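PDB 3S5P: ribose 5-phosphate isomerase, which probably interconverts ribose 5-phosphate and ribulose 5-phosphate, an isomerase step of the pentose phosphate pathway. Local coordinates for residues A[139-142]-A[143-147]. Numbering follows the deposited sequence.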
loop_
_atom_site.group_PDB
_atom_site.type_symbol
_atom_site.label_atom_id
_atom_site.label_comp_id
_atom_site.label_asym_id
_atom_site.label_seq_id
_atom_site.Cartn_x
_atom_site.Cartn_y
_atom_site.Cartn_z
ATOM N N SER A 139 16.114 0.106 6.559
ATOM C CA SER A 139 15.856 1.366 7.297
ATOM C C SER A 139 14.368 1.651 7.397
ATOM O O SER A 139 13.951 2.302 8.332
ATOM C CB SER A 139 16.664 2.555 6.761
ATOM O OG SER A 139 16.103 3.099 5.601
ATOM N N ILE A 140 13.583 1.098 6.466
ATOM C CA ILE A 140 12.110 1.102 6.498
ATOM C C ILE A 140 11.608 0.236 7.647
ATOM O O ILE A 140 10.753 0.673 8.463
ATOM C CB ILE A 140 11.513 0.593 5.137
ATOM C CG1 ILE A 140 11.792 1.608 4.012
ATOM C CG2 ILE A 140 10.012 0.380 5.233
ATOM C CD1 ILE A 140 11.441 1.103 2.627
ATOM N N LEU A 141 12.131 -0.989 7.704
ATOM C CA LEU A 141 11.844 -1.907 8.767
ATOM C C LEU A 141 12.162 -1.272 10.124
ATOM O O LEU A 141 11.364 -1.331 11.059
ATOM C CB LEU A 141 12.691 -3.186 8.606
ATOM C CG LEU A 141 12.567 -4.147 9.800
ATOM C CD1 LEU A 141 11.121 -4.680 9.950
ATOM C CD2 LEU A 141 13.574 -5.296 9.769
ATOM N N SER A 142 13.374 -0.736 10.263
ATOM C CA SER A 142 13.775 -0.166 11.554
ATOM C C SER A 142 12.836 0.979 11.995
ATOM O O SER A 142 12.494 1.102 13.177
ATOM C CB SER A 142 15.247 0.265 11.509
ATOM O OG SER A 142 15.435 1.479 12.194
ATOM N N ARG A 143 12.401 1.813 11.058
ATOM C CA ARG A 143 11.451 2.891 11.387
ATOM C C ARG A 143 10.047 2.334 11.673
ATOM O O ARG A 143 9.371 2.780 12.601
ATOM C CB ARG A 143 11.419 3.944 10.289
ATOM C CG ARG A 143 10.443 5.079 10.523
ATOM C CD ARG A 143 10.863 5.973 11.669
ATOM N NE ARG A 143 12.269 6.275 11.504
ATOM C CZ ARG A 143 12.744 7.289 10.790
ATOM N NH1 ARG A 143 11.920 8.156 10.173
ATOM N NH2 ARG A 143 14.055 7.448 10.717
ATOM N N PHE A 144 9.639 1.319 10.918
ATOM C CA PHE A 144 8.368 0.617 11.179
ATOM C C PHE A 144 8.343 0.033 12.621
ATOM O O PHE A 144 7.332 0.125 13.330
ATOM C CB PHE A 144 8.158 -0.482 10.113
ATOM C CG PHE A 144 6.810 -1.169 10.166
ATOM C CD1 PHE A 144 5.720 -0.669 9.455
ATOM C CD2 PHE A 144 6.642 -2.365 10.872
ATOM C CE1 PHE A 144 4.482 -1.317 9.454
ATOM C CE2 PHE A 144 5.375 -3.027 10.875
ATOM C CZ PHE A 144 4.299 -2.481 10.165
ATOM N N LEU A 145 9.459 -0.543 13.070
ATOM C CA LEU A 145 9.452 -1.272 14.352
ATOM C C LEU A 145 9.536 -0.337 15.550
ATOM O O LEU A 145 9.109 -0.690 16.658
ATOM C CB LEU A 145 10.570 -2.321 14.387
ATOM C CG LEU A 145 10.523 -3.522 13.425
ATOM C CD1 LEU A 145 11.720 -4.467 13.726
ATOM C CD2 LEU A 145 9.191 -4.311 13.439
ATOM N N SER A 146 10.075 0.864 15.337
ATOM C CA SER A 146 10.288 1.778 16.463
ATOM C C SER A 146 9.267 2.909 16.550
ATOM O O SER A 146 9.350 3.729 17.450
ATOM C CB SER A 146 11.699 2.362 16.432
ATOM O OG SER A 146 11.886 3.203 15.305
ATOM N N THR A 147 8.318 2.983 15.618
ATOM C CA THR A 147 7.312 4.039 15.644
ATOM C C THR A 147 6.041 3.455 16.245
ATOM O O THR A 147 5.641 2.365 15.877
ATOM C CB THR A 147 7.044 4.583 14.218
ATOM O OG1 THR A 147 8.276 5.025 13.644
ATOM C CG2 THR A 147 6.072 5.746 14.241
#
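L141 swings CG away from its backbone N (chi1 173°), while L145 sets CG opposite its carbonyl carbon (chi1 -66°), and the two side chains, one helical turn apart, touch. They cross at a slant, and L141 CD1 reaches L145 CG at 3.7 Å. Branched and wholly apolar, both suit the inner face of helix 134-146, where L141 rests on I83 and L145 on C81 of strand 81-86. I140 and F144 extend that face toward L125 of strand 124-128 and toward helix 110-118, touching A113 and R117 respectively.

Main-chain bonds hold the turns together. F144 N donates to I140 O at 2.8 Å, and L145 N to L141 O at 2.9 Å. R143 N bonds to S139 O over a longer 3.2 Å.

At S146 and T147 the backbone bonds are weak. S146 N makes a weak bond to S142 O, and the small S146 side chain curls back to put OG 3.1 Å from the same oxygen. At T147, T147 OG1 donates to R143 O at 2.7 Å, a bond much shorter than the weak one from T147 N; a beta-branched hydroxyl residue thus serves R143 O.

The chemistry is that of an amphipathic helix packed on the parallel beta sheet of an alpha/beta fold: leucine, isoleucine and phenylalanine are buried against strands, serines face solvent, and the T147 hydroxyl supplements the weak backbone bonds to R143 O.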